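Local atomic coordinates of beta 1-3 glucanase (Clostridium beijerinckii NCIMB 8052, PDB entry 5H4E), a protein that probably hydrolyses beta-1,3-glucosidic bonds in glucans, as a member of glycoside hydrolase family 64. Residues A[77-80]-A[81-85]; A[122-126]-A[127-131]; A[202-205]-A[206-209]; A[254-258]-A[259-263]; A[275-279]-A[280-284]. All blocks are in the same frame, centred on the assembly; numbering follows the deposited sequence.

The five contacts follow one another along the chain. Each is local: a turn, a loop, a hairpin or a helix start. Contact 1 links two beta sheets near one end of the molecule, about 52 Å between centres from contact 4, across the chain's centre. Contacts 2 and 3 have centres about 13 Å apart and touch where L124 packs on R205 and Y207. Contact 3 meets contact 5 through P209 and L283. Contact 4 is a hairpin of a four-stranded sheet. Contact 5 starts helix 279-284 just after that sheet's last strand, 271-273, and meets contact 4 at D259 and G275. The touching contacts thus tie this sheet to the loops beside the large sheets.

Contact 1. Residues A[77-80]-A[81-85]; sequences YFCK and ASQQS
The amide of Q83 turns one flat face to the thiol sulfur of C79. C79 SG sits over that face, 4.0 Å from Q83 CD, and the aliphatic part of the side chain lies alongside it. Q83 CG is 3.9 Å from C79 SG. The sulfur is swung away from its own backbone N (chi1 177°), which brings it under the turn that follows. There it also meets Q84 CB, at 4.1 Å. Residues 81-83 have helical backbone angles but do not form a regular helix. They make a single alpha turn, closed by the bond from Q84 N to K80 O, 3.1 Å long and nearly straight at 169°. The same oxygen takes a second, weak bond from Q83 N. On the outer side, S82 OG rests 3.6 Å from K80 CB, but its hydrogen bond goes to D24. The lysine chain is extended and leads away from the turn. C79 and K80 form a short strand on strand 26-33, in the antiparallel sheet. Beyond the turn the chain enters strand 86-92 of the five-stranded mixed sheet. S85 OG is bonded to Q12 of the neighbouring strand 9-16, and Q84 O accepts from the indole of W28.

Contact 2. Residues A[122-126]-A[127-131]; sequences PNLAN and TSDPN
D129 reaches back across the loop to the backbone of N123, and this is where the contact is tight. N123 N donates to D129 OD2 at 2.9 Å, meeting the oxygen from above the carboxylate plane. The other oxygen, D129 OD1, holds two donors of N131. Its syn lone pair takes N131 ND2 at 3.0 Å, and its anti side takes N131 N. With three N-H groups around it, the carboxylate has little freedom to rotate. The N131 amide also lies against the P122 ring, with P122 CG 3.9 Å from N131 ND2. N131 is buried, and its OD1 accepts from Y106 N. The loop is built from two type I beta turns, N123 to N126 and N126 to D129. The second is closed by D129 N and N126 O at 3.0 Å. Two Asx turns add to them, D129 OD1 with N131 N and N123 OD1 with A125 N. N126 CG lies trans to the backbone N (chi1 178°). This turns OD1 over the next peptides, where S128 N donates to it at 3.0 Å from well above the amide plane. The solvent side is looser. A125 and T127 are exposed, and A125 O and T127 N are joined through a water.

Contact 3. Residues A[202-205]-A[206-209]; sequences HSDR and IYAP
Y207 has H202 at its ring edge and R205 over one face. Its edge points at the face of the imidazole in a T-shaped stack. The ring centres of H202 and Y207 are 4.8 Å apart and the planes stand at 88°. The closest atoms are H202 CD2 and Y207 CD2, at 3.4 Å. R205 covers the ring with its aliphatic part. R205 CG lies 3.9 Å from the Y207 ring centre, close to the ring normal, in a CH-pi contact. The chain then bends (chi3 65°), which carries the guanidinium past the hydroxyl end of the ring to D204.

The second shell fixes these groups. R205 grips D204 OD2 side-on in a salt bridge, with NE and NH1 each 3.0 Å from it. Both nitrogens come from the same face of the carboxylate, and the oxygen lies in the guanidinium plane. D204 OD1 accepts from a water at 2.8 Å, and that water is also hydrogen-bonded to Y207 OH at 2.7 Å. Beyond the salt bridge, R205 NH1 donates to I134 O and NH2 to Q157. H202 N donates to R205 O, which ties the two ends of loop 202-205 together.

I206 and Y207 form a short strand antiparallel to strand 157-158. The I206 side chain packs on M186 and Y189 of helix 182-192 and on F333 and W337 of helix 332-339. L124 of the neighbouring loop packs against R205.

Contact 4. Residues A[254-258]-A[259-263]; sequences HVVGN and DFVFN
H254 and V261 share the most concentrated hydrogen bonding. V261 O accepts twice from the histidine: from the backbone N at 3.0 Å and from ring atom ND1 at 3.1 Å. The two donors come from opposite faces of the carbonyl plane, and the oxygen lies in the plane of the imidazole. With chi1 at 59° the ring leans across to the partner strand, where ND1 meets this oxygen. V261 N returns a bond to H254 O. V256 and D259 form the next hydrogen-bonded pair, through V256 N to D259 O at 2.9 Å and D259 N to V256 O. Strands 249-256 and 259-264 thus make a tight two-residue beta hairpin, turned by the type II' turn from V256 to D259. G257 takes the positive phi of its first corner.

Apolar contacts occupy both faces of the hairpin. On one, V255 CG2 stands over the face of the F260 ring in a CH-pi contact, 3.8 Å from its centre. The Y234 ring meets F260 edge-to-face from outside. On the other, V256 CG2 touches V261 CG2 at 3.9 Å. Strands 242-246 and 271-273 flank the pair in a four-stranded antiparallel sheet.

Contact 5. Residues A[275-279]-A[280-284]; sequences GKPST and QEVLL
T279 and S278 carry the contact at the start of helix 279-284, with E281 as the partner of S278. T279 opens the first turn. Its carbonyl O accepts from L283 N at 3.1 Å, and S278 O takes V282 N in the same i to i+4 pattern. T279 CG2 lies alongside L283 CD1, 3.8 Å away, with the two side chains pointing the same way. The threonine hydroxyl turns elsewhere and bonds to D227 and F226.

S278 is the N-cap. Its hydroxyl sits between its own N and carbonyl carbon (chi1 62°), which turns it to E281 N. S278 OG accepts from this N, an N-H of the first turn without a helical carbonyl partner, at 3.0 Å. In return the E281 carboxylate reaches back, and OE1 accepts from S278 N, the N-H of the cap residue itself, at 2.9 Å with an angle of 162°. The two bonds make a capping box. E281 OE1 is also close to P277 CA, at 3.3 Å, and accepts from a water that donates to K276 O as well. Its partner oxygen OE2 accepts from I288 N. The bent Q280 chain brings OE1 to 3.7 Å from S278 OG, while NE2 bonds to F216 and A223.

The segment leads from strand 271-273 into the helix. V282 packs on I230 of helix 227-236 and F307 of helix 294-309, and P277 rests on Y234.

Contact 1. Residues A[77-80]-A[81-85]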
loop_
_atom_site.group_PDB
_atom_site.type_symbol
_atom_site.label_atom_id
_atom_site.label_comp_id
_atom_site.label_asym_id
_atom_site.label_seq_id
_atom_site.Cartn_x
_atom_site.Cartn_y
_atom_site.Cartn_z
ATOM N N TYR A 77 20.762 -1.073 5.635
ATOM C CA TYR A 77 20.585 -2.102 4.634
ATOM C C TYR A 77 20.560 -1.511 3.231
ATOM O O TYR A 77 20.300 -2.226 2.263
ATOM C CB TYR A 77 19.291 -2.869 4.892
ATOM C CG TYR A 77 19.202 -3.597 6.223
ATOM C CD1 TYR A 77 20.331 -4.119 6.851
ATOM C CD2 TYR A 77 17.972 -3.782 6.833
ATOM C CE1 TYR A 77 20.225 -4.800 8.069
ATOM C CE2 TYR A 77 17.852 -4.458 8.015
ATOM C CZ TYR A 77 18.975 -4.963 8.638
ATOM O OH TYR A 77 18.808 -5.637 9.829
ATOM N N PHE A 78 20.837 -0.211 3.129
ATOM C CA PHE A 78 20.680 0.520 1.874
ATOM C C PHE A 78 21.910 0.491 0.991
ATOM O O PHE A 78 23.037 0.337 1.471
ATOM C CB PHE A 78 20.282 1.972 2.169
ATOM C CG PHE A 78 18.839 2.114 2.532
ATOM C CD1 PHE A 78 17.897 2.431 1.560
ATOM C CD2 PHE A 78 18.407 1.852 3.819
ATOM C CE1 PHE A 78 16.548 2.528 1.886
ATOM C CE2 PHE A 78 17.066 1.952 4.146
ATOM C CZ PHE A 78 16.138 2.286 3.173
ATOM N N CYS A 79 21.665 0.641 -0.308
ATOM C CA CYS A 79 22.703 0.638 -1.336
ATOM C C CYS A 79 22.458 1.772 -2.331
ATOM O O CYS A 79 21.323 1.978 -2.755
ATOM C CB CYS A 79 22.728 -0.720 -2.054
ATOM S SG CYS A 79 23.909 -0.862 -3.433
ATOM N N LYS A 80 23.499 2.519 -2.693
ATOM C CA LYS A 80 23.360 3.564 -3.713
ATOM C C LYS A 80 23.145 2.933 -5.083
ATOM O O LYS A 80 23.776 1.926 -5.399
ATOM C CB LYS A 80 24.600 4.465 -3.764
ATOM C CG LYS A 80 24.781 5.404 -2.575
ATOM C CD LYS A 80 26.071 6.228 -2.697
ATOM C CE LYS A 80 26.168 7.216 -1.538
ATOM N NZ LYS A 80 27.176 8.312 -1.724
ATOM N N ALA A 81 22.284 3.530 -5.906
ATOM C CA ALA A 81 22.092 3.038 -7.268
ATOM C C ALA A 81 23.418 3.050 -8.042
ATOM O O ALA A 81 23.638 2.232 -8.942
ATOM C CB ALA A 81 21.045 3.856 -7.999
ATOM N N SER A 82 24.311 3.963 -7.673
ATOM C CA SER A 82 25.596 4.070 -8.352
ATOM C C SER A 82 26.518 2.894 -8.021
ATOM O O SER A 82 27.339 2.510 -8.850
ATOM C CB SER A 82 26.266 5.404 -8.007
ATOM O OG SER A 82 26.505 5.511 -6.619
ATOM N N GLN A 83 26.380 2.319 -6.826
ATOM C CA GLN A 83 27.083 1.078 -6.480
ATOM C C GLN A 83 26.465 -0.122 -7.201
ATOM O O GLN A 83 27.164 -0.900 -7.832
ATOM C CB GLN A 83 27.069 0.820 -4.970
ATOM C CG GLN A 83 27.609 -0.572 -4.598
ATOM C CD GLN A 83 27.887 -0.754 -3.103
ATOM O OE1 GLN A 83 27.564 0.109 -2.288
ATOM N NE2 GLN A 83 28.485 -1.890 -2.744
ATOM N N GLN A 84 25.148 -0.273 -7.092
ATOM C CA GLN A 84 24.444 -1.315 -7.825
ATOM C C GLN A 84 23.006 -0.851 -8.057
ATOM O O GLN A 84 22.293 -0.550 -7.101
ATOM C CB GLN A 84 24.468 -2.641 -7.067
ATOM C CG GLN A 84 23.853 -3.813 -7.847
ATOM C CD GLN A 84 24.129 -5.159 -7.206
ATOM O OE1 GLN A 84 25.284 -5.538 -7.001
ATOM N NE2 GLN A 84 23.066 -5.888 -6.875
ATOM N N SER A 85 22.600 -0.776 -9.320
ATOM C CA SER A 85 21.335 -0.137 -9.681
ATOM C C SER A 85 20.171 -1.118 -9.697
ATOM O O SER A 85 19.027 -0.741 -9.958
ATOM C CB SER A 85 21.453 0.528 -11.052
ATOM O OG SER A 85 21.661 -0.456 -12.065
#

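Contact 2. Residues A[122-126]-A[127-131]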
loop_
_atom_site.group_PDB
_atom_site.type_symbol
_atom_site.label_atom_id
_atom_site.label_comp_id
_atom_site.label_asym_id
_atom_site.label_seq_id
_atom_site.Cartn_x
_atom_site.Cartn_y
_atom_site.Cartn_z
ATOM N N PRO A 122 9.449 3.914 8.462
ATOM C CA PRO A 122 8.999 5.260 8.832
ATOM C C PRO A 122 7.604 5.245 9.444
ATOM O O PRO A 122 6.702 4.597 8.921
ATOM C CB PRO A 122 8.995 6.013 7.497
ATOM C CG PRO A 122 9.985 5.267 6.643
ATOM C CD PRO A 122 9.875 3.829 7.052
ATOM N N ASN A 123 7.440 5.933 10.564
ATOM C CA ASN A 123 6.112 6.181 11.081
ATOM C C ASN A 123 5.889 7.675 11.063
ATOM O O ASN A 123 6.182 8.361 12.041
ATOM C CB ASN A 123 5.934 5.628 12.492
ATOM C CG ASN A 123 4.606 6.048 13.119
ATOM O OD1 ASN A 123 3.668 6.443 12.419
ATOM N ND2 ASN A 123 4.525 5.971 14.442
ATOM N N LEU A 124 5.365 8.185 9.956
ATOM C CA LEU A 124 5.285 9.632 9.783
ATOM C C LEU A 124 4.143 10.259 10.579
ATOM O O LEU A 124 3.917 11.464 10.491
ATOM C CB LEU A 124 5.143 9.981 8.303
ATOM C CG LEU A 124 6.325 9.482 7.478
ATOM C CD1 LEU A 124 6.144 9.801 6.004
ATOM C CD2 LEU A 124 7.660 10.040 8.022
ATOM N N ALA A 125 3.426 9.451 11.358
ATOM C CA ALA A 125 2.453 9.995 12.305
ATOM C C ALA A 125 3.187 10.612 13.499
ATOM O O ALA A 125 2.644 11.467 14.211
ATOM C CB ALA A 125 1.481 8.913 12.765
ATOM N N ASN A 126 4.427 10.176 13.711
ATOM C CA ASN A 126 5.287 10.747 14.754
ATOM C C ASN A 126 6.188 11.834 14.182
ATOM O O ASN A 126 7.048 11.539 13.361
ATOM C CB ASN A 126 6.137 9.640 15.404
ATOM C CG ASN A 126 7.086 10.177 16.478
ATOM O OD1 ASN A 126 6.919 11.296 17.001
ATOM N ND2 ASN A 126 8.090 9.378 16.814
ATOM N N THR A 127 6.015 13.087 14.609
ATOM C CA THR A 127 6.811 14.171 14.026
ATOM C C THR A 127 8.278 14.056 14.417
ATOM O O THR A 127 9.143 14.658 13.774
ATOM C CB THR A 127 6.295 15.587 14.426
ATOM O OG1 THR A 127 6.007 15.621 15.829
ATOM C CG2 THR A 127 5.022 15.939 13.645
ATOM N N SER A 128 8.568 13.262 15.442
ATOM C CA SER A 128 9.957 13.014 15.818
ATOM C C SER A 128 10.553 11.747 15.192
ATOM O O SER A 128 11.644 11.310 15.570
ATOM C CB SER A 128 10.072 12.957 17.339
ATOM O OG SER A 128 9.686 14.208 17.885
ATOM N N ASP A 129 9.855 11.166 14.219
ATOM C CA ASP A 129 10.426 10.062 13.447
ATOM C C ASP A 129 11.681 10.538 12.703
ATOM O O ASP A 129 11.705 11.643 12.171
ATOM C CB ASP A 129 9.399 9.508 12.459
ATOM C CG ASP A 129 9.825 8.173 11.850
ATOM O OD1 ASP A 129 10.583 8.185 10.862
ATOM O OD2 ASP A 129 9.403 7.110 12.356
ATOM N N PRO A 130 12.729 9.704 12.662
ATOM C CA PRO A 130 13.996 10.068 12.008
ATOM C C PRO A 130 13.871 10.280 10.501
ATOM O O PRO A 130 14.751 10.887 9.886
ATOM C CB PRO A 130 14.898 8.860 12.295
ATOM C CG PRO A 130 13.958 7.737 12.528
ATOM C CD PRO A 130 12.786 8.348 13.236
ATOM N N ASN A 131 12.781 9.790 9.919
ATOM C CA ASN A 131 12.593 9.844 8.476
ATOM C C ASN A 131 11.710 10.998 8.006
ATOM O O ASN A 131 11.412 11.105 6.817
ATOM C CB ASN A 131 11.998 8.524 7.988
ATOM C CG ASN A 131 12.897 7.343 8.285
ATOM O OD1 ASN A 131 13.892 7.126 7.598
ATOM N ND2 ASN A 131 12.554 6.579 9.310
HETATM O O HOH W 1 3.698 13.129 16.662
#

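Contact 3. Residues A[202-205]-A[206-209]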
loop_
_atom_site.group_PDB
_atom_site.type_symbol
_atom_site.label_atom_id
_atom_site.label_comp_id
_atom_site.label_asym_id
_atom_site.label_seq_id
_atom_site.Cartn_x
_atom_site.Cartn_y
_atom_site.Cartn_z
ATOM N N HIS A 202 1.280 18.254 1.993
ATOM C CA HIS A 202 2.395 18.933 2.644
ATOM C C HIS A 202 3.446 19.151 1.582
ATOM O O HIS A 202 3.299 18.659 0.466
ATOM C CB HIS A 202 2.948 18.109 3.821
ATOM C CG HIS A 202 1.987 17.981 4.967
ATOM N ND1 HIS A 202 2.288 18.396 6.249
ATOM C CD2 HIS A 202 0.713 17.520 5.012
ATOM C CE1 HIS A 202 1.252 18.173 7.038
ATOM N NE2 HIS A 202 0.283 17.641 6.314
ATOM N N SER A 203 4.513 19.869 1.912
ATOM C CA SER A 203 5.514 20.169 0.901
ATOM C C SER A 203 6.288 18.905 0.495
ATOM O O SER A 203 6.733 18.792 -0.649
ATOM C CB SER A 203 6.473 21.258 1.399
ATOM O OG SER A 203 7.208 20.800 2.514
ATOM N N ASP A 204 6.429 17.955 1.417
ATOM C CA ASP A 204 7.224 16.756 1.147
ATOM C C ASP A 204 6.406 15.578 0.603
ATOM O O ASP A 204 6.914 14.791 -0.201
ATOM C CB ASP A 204 7.985 16.313 2.412
ATOM C CG ASP A 204 7.066 15.986 3.575
ATOM O OD1 ASP A 204 5.947 16.535 3.641
ATOM O OD2 ASP A 204 7.476 15.178 4.432
ATOM N N ARG A 205 5.151 15.454 1.036
ATOM C CA ARG A 205 4.284 14.376 0.553
ATOM C C ARG A 205 2.815 14.723 0.775
ATOM O O ARG A 205 2.487 15.632 1.540
ATOM C CB ARG A 205 4.622 13.050 1.255
ATOM C CG ARG A 205 4.116 12.942 2.707
ATOM C CD ARG A 205 4.962 11.994 3.548
ATOM N NE ARG A 205 6.308 12.539 3.694
ATOM C CZ ARG A 205 7.418 11.967 3.243
ATOM N NH1 ARG A 205 8.579 12.590 3.413
ATOM N NH2 ARG A 205 7.377 10.777 2.647
ATOM N N ILE A 206 1.925 13.998 0.110
ATOM C CA ILE A 206 0.505 14.078 0.439
ATOM C C ILE A 206 0.112 12.854 1.257
ATOM O O ILE A 206 0.296 11.714 0.819
ATOM C CB ILE A 206 -0.385 14.150 -0.815
ATOM C CG1 ILE A 206 0.046 15.314 -1.712
ATOM C CG2 ILE A 206 -1.868 14.291 -0.409
ATOM C CD1 ILE A 206 -0.580 15.272 -3.113
ATOM N N TYR A 207 -0.427 13.086 2.447
ATOM C CA TYR A 207 -0.823 11.989 3.317
ATOM C C TYR A 207 -2.137 11.400 2.874
ATOM O O TYR A 207 -3.056 12.119 2.510
ATOM C CB TYR A 207 -0.922 12.464 4.776
ATOM C CG TYR A 207 0.440 12.827 5.310
ATOM C CD1 TYR A 207 1.299 11.841 5.767
ATOM C CD2 TYR A 207 0.883 14.151 5.321
ATOM C CE1 TYR A 207 2.559 12.147 6.230
ATOM C CE2 TYR A 207 2.159 14.469 5.777
ATOM C CZ TYR A 207 2.983 13.465 6.239
ATOM O OH TYR A 207 4.246 13.763 6.702
ATOM N N ALA A 208 -2.218 10.078 2.886
ATOM C CA ALA A 208 -3.516 9.442 2.806
ATOM C C ALA A 208 -4.366 9.918 3.987
ATOM O O ALA A 208 -3.824 10.374 5.013
ATOM C CB ALA A 208 -3.358 7.920 2.791
ATOM N N PRO A 209 -5.705 9.853 3.848
ATOM C CA PRO A 209 -6.617 10.472 4.825
ATOM C C PRO A 209 -6.329 10.153 6.297
ATOM O O PRO A 209 -6.268 11.070 7.119
ATOM C CB PRO A 209 -7.979 9.911 4.417
ATOM C CG PRO A 209 -7.881 9.812 2.918
ATOM C CD PRO A 209 -6.441 9.331 2.678
HETATM O O HOH W 2 4.924 16.294 6.201
#

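Contact 4. Residues A[254-258]-A[259-263]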
loop_
_atom_site.group_PDB
_atom_site.type_symbol
_atom_site.label_atom_id
_atom_site.label_comp_id
_atom_site.label_asym_id
_atom_site.label_seq_id
_atom_site.Cartn_x
_atom_site.Cartn_y
_atom_site.Cartn_z
ATOM N N HIS A 254 -27.574 -8.695 5.107
ATOM C CA HIS A 254 -28.508 -7.759 5.717
ATOM C C HIS A 254 -28.024 -7.419 7.116
ATOM O O HIS A 254 -27.289 -8.187 7.731
ATOM C CB HIS A 254 -29.943 -8.326 5.750
ATOM C CG HIS A 254 -30.082 -9.611 6.513
ATOM N ND1 HIS A 254 -29.054 -10.517 6.645
ATOM C CD2 HIS A 254 -31.143 -10.153 7.155
ATOM C CE1 HIS A 254 -29.469 -11.554 7.352
ATOM N NE2 HIS A 254 -30.735 -11.360 7.668
ATOM N N VAL A 255 -28.418 -6.254 7.610
ATOM C CA VAL A 255 -27.986 -5.821 8.930
ATOM C C VAL A 255 -28.965 -6.361 9.960
ATOM O O VAL A 255 -30.173 -6.116 9.871
ATOM C CB VAL A 255 -27.887 -4.292 9.020
ATOM C CG1 VAL A 255 -27.643 -3.831 10.455
ATOM C CG2 VAL A 255 -26.798 -3.770 8.070
ATOM N N VAL A 256 -28.442 -7.133 10.909
ATOM C CA VAL A 256 -29.220 -7.656 12.022
ATOM C C VAL A 256 -28.603 -7.118 13.294
ATOM O O VAL A 256 -27.491 -7.500 13.656
ATOM C CB VAL A 256 -29.231 -9.191 12.069
ATOM C CG1 VAL A 256 -30.179 -9.668 13.166
ATOM C CG2 VAL A 256 -29.628 -9.762 10.726
ATOM N N GLY A 257 -29.304 -6.208 13.956
ATOM C CA GLY A 257 -28.721 -5.475 15.059
ATOM C C GLY A 257 -27.602 -4.587 14.552
ATOM O O GLY A 257 -27.842 -3.665 13.772
ATOM N N ASN A 258 -26.375 -4.869 14.984
ATOM C CA ASN A 258 -25.219 -4.077 14.569
ATOM C C ASN A 258 -24.290 -4.860 13.649
ATOM O O ASN A 258 -23.256 -4.346 13.214
ATOM C CB ASN A 258 -24.437 -3.588 15.793
ATOM C CG ASN A 258 -24.313 -2.076 15.839
ATOM O OD1 ASN A 258 -25.176 -1.350 15.330
ATOM N ND2 ASN A 258 -23.229 -1.592 16.431
ATOM N N ASP A 259 -24.655 -6.108 13.378
ATOM C CA ASP A 259 -23.884 -6.979 12.503
ATOM C C ASP A 259 -24.387 -6.943 11.072
ATOM O O ASP A 259 -25.584 -6.777 10.839
ATOM C CB ASP A 259 -23.935 -8.429 12.987
ATOM C CG ASP A 259 -23.342 -8.609 14.362
ATOM O OD1 ASP A 259 -22.431 -7.837 14.727
ATOM O OD2 ASP A 259 -23.786 -9.535 15.066
ATOM N N PHE A 260 -23.468 -7.138 10.130
ATOM C CA PHE A 260 -23.812 -7.314 8.728
ATOM C C PHE A 260 -23.646 -8.790 8.439
ATOM O O PHE A 260 -22.523 -9.287 8.403
ATOM C CB PHE A 260 -22.909 -6.484 7.798
ATOM C CG PHE A 260 -23.642 -5.842 6.639
ATOM C CD1 PHE A 260 -23.564 -4.475 6.417
ATOM C CD2 PHE A 260 -24.483 -6.599 5.838
ATOM C CE1 PHE A 260 -24.239 -3.896 5.351
ATOM C CE2 PHE A 260 -25.182 -6.026 4.785
ATOM C CZ PHE A 260 -25.065 -4.676 4.542
ATOM N N VAL A 261 -24.760 -9.494 8.249
ATOM C CA VAL A 261 -24.748 -10.951 8.114
ATOM C C VAL A 261 -25.024 -11.436 6.690
ATOM O O VAL A 261 -26.018 -11.054 6.066
ATOM C CB VAL A 261 -25.791 -11.590 9.061
ATOM C CG1 VAL A 261 -25.438 -13.039 9.338
ATOM C CG2 VAL A 261 -25.885 -10.784 10.353
ATOM N N PHE A 262 -24.144 -12.293 6.186
ATOM C CA PHE A 262 -24.232 -12.769 4.817
ATOM C C PHE A 262 -24.403 -14.280 4.720
ATOM O O PHE A 262 -24.044 -15.038 5.628
ATOM C CB PHE A 262 -22.980 -12.373 4.013
ATOM C CG PHE A 262 -22.833 -10.886 3.783
ATOM C CD1 PHE A 262 -22.429 -10.049 4.812
ATOM C CD2 PHE A 262 -23.070 -10.336 2.525
ATOM C CE1 PHE A 262 -22.275 -8.696 4.603
ATOM C CE2 PHE A 262 -22.926 -8.976 2.310
ATOM C CZ PHE A 262 -22.534 -8.154 3.347
ATOM N N ASN A 263 -24.947 -14.706 3.592
ATOM C CA ASN A 263 -24.921 -16.104 3.211
ATOM C C ASN A 263 -24.083 -16.251 1.954
ATOM O O ASN A 263 -23.640 -15.253 1.386
ATOM C CB ASN A 263 -26.337 -16.641 2.997
ATOM C CG ASN A 263 -27.011 -16.073 1.757
ATOM O OD1 ASN A 263 -26.555 -15.087 1.167
ATOM N ND2 ASN A 263 -28.131 -16.684 1.372
#

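Contact 5. Residues A[275-279]-A[280-284]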
loop_
_atom_site.group_PDB
_atom_site.type_symbol
_atom_site.label_atom_id
_atom_site.label_comp_id
_atom_site.label_asym_id
_atom_site.label_seq_id
_atom_site.Cartn_x
_atom_site.Cartn_y
_atom_site.Cartn_z
ATOM N N GLY A 275 -20.167 -5.658 13.769
ATOM C CA GLY A 275 -20.243 -4.259 14.131
ATOM C C GLY A 275 -20.424 -3.318 12.956
ATOM O O GLY A 275 -20.455 -3.731 11.787
ATOM N N LYS A 276 -20.563 -2.041 13.291
ATOM C CA LYS A 276 -20.691 -0.973 12.317
ATOM C C LYS A 276 -19.379 -0.190 12.265
ATOM O O LYS A 276 -18.876 0.246 13.307
ATOM C CB LYS A 276 -21.860 -0.064 12.678
ATOM C CG LYS A 276 -21.976 1.157 11.809
ATOM C CD LYS A 276 -23.273 1.914 12.059
ATOM C CE LYS A 276 -23.286 2.570 13.417
ATOM N NZ LYS A 276 -24.573 3.287 13.626
ATOM N N PRO A 277 -18.807 -0.023 11.059
ATOM C CA PRO A 277 -17.456 0.557 10.955
ATOM C C PRO A 277 -17.368 2.043 11.310
ATOM O O PRO A 277 -18.326 2.794 11.118
ATOM C CB PRO A 277 -17.094 0.341 9.480
ATOM C CG PRO A 277 -18.406 0.286 8.770
ATOM C CD PRO A 277 -19.374 -0.363 9.739
ATOM N N SER A 278 -16.219 2.453 11.840
ATOM C CA SER A 278 -15.907 3.861 11.983
ATOM C C SER A 278 -15.406 4.405 10.655
ATOM O O SER A 278 -15.155 3.642 9.712
ATOM C CB SER A 278 -14.840 4.073 13.053
ATOM O OG SER A 278 -13.642 3.412 12.666
ATOM N N THR A 279 -15.243 5.717 10.600
ATOM C CA THR A 279 -14.614 6.370 9.461
ATOM C C THR A 279 -13.188 5.842 9.271
ATOM O O THR A 279 -12.739 5.634 8.139
ATOM C CB THR A 279 -14.640 7.913 9.640
ATOM O OG1 THR A 279 -15.948 8.400 9.301
ATOM C CG2 THR A 279 -13.625 8.617 8.748
ATOM N N GLN A 280 -12.492 5.591 10.379
ATOM C CA GLN A 280 -11.111 5.116 10.295
ATOM C C GLN A 280 -11.068 3.697 9.753
ATOM O O GLN A 280 -10.186 3.355 8.984
ATOM C CB GLN A 280 -10.414 5.172 11.660
ATOM C CG GLN A 280 -10.141 6.584 12.161
ATOM C CD GLN A 280 -11.409 7.317 12.536
ATOM O OE1 GLN A 280 -12.243 6.792 13.281
ATOM N NE2 GLN A 280 -11.580 8.518 12.002
ATOM N N GLU A 281 -12.029 2.866 10.143
ATOM C CA GLU A 281 -12.034 1.495 9.668
ATOM C C GLU A 281 -12.316 1.419 8.168
ATOM O O GLU A 281 -11.788 0.546 7.473
ATOM C CB GLU A 281 -13.047 0.664 10.455
ATOM C CG GLU A 281 -12.490 0.261 11.811
ATOM C CD GLU A 281 -13.525 -0.307 12.759
ATOM O OE1 GLU A 281 -14.715 0.055 12.643
ATOM O OE2 GLU A 281 -13.141 -1.113 13.633
ATOM N N VAL A 282 -13.147 2.328 7.668
ATOM C CA VAL A 282 -13.373 2.406 6.224
ATOM C C VAL A 282 -12.075 2.781 5.506
ATOM O O VAL A 282 -11.630 2.088 4.585
ATOM C CB VAL A 282 -14.486 3.420 5.889
ATOM C CG1 VAL A 282 -14.480 3.799 4.389
ATOM C CG2 VAL A 282 -15.836 2.857 6.304
ATOM N N LEU A 283 -11.451 3.863 5.953
ATOM C CA LEU A 283 -10.251 4.382 5.299
ATOM C C LEU A 283 -9.076 3.432 5.373
ATOM O O LEU A 283 -8.281 3.335 4.422
ATOM C CB LEU A 283 -9.870 5.730 5.917
ATOM C CG LEU A 283 -10.883 6.819 5.593
ATOM C CD1 LEU A 283 -10.623 8.050 6.422
ATOM C CD2 LEU A 283 -10.831 7.143 4.096
ATOM N N LEU A 284 -8.977 2.700 6.479
ATOM C CA LEU A 284 -7.805 1.863 6.726
ATOM C C LEU A 284 -8.015 0.382 6.449
ATOM O O LEU A 284 -7.050 -0.358 6.261
ATOM C CB LEU A 284 -7.345 2.042 8.166
ATOM C CG LEU A 284 -6.873 3.456 8.500
ATOM C CD1 LEU A 284 -6.623 3.596 9.999
ATOM C CD2 LEU A 284 -5.633 3.813 7.710
HETATM O O HOH W 3 -16.589 -0.163 14.542
#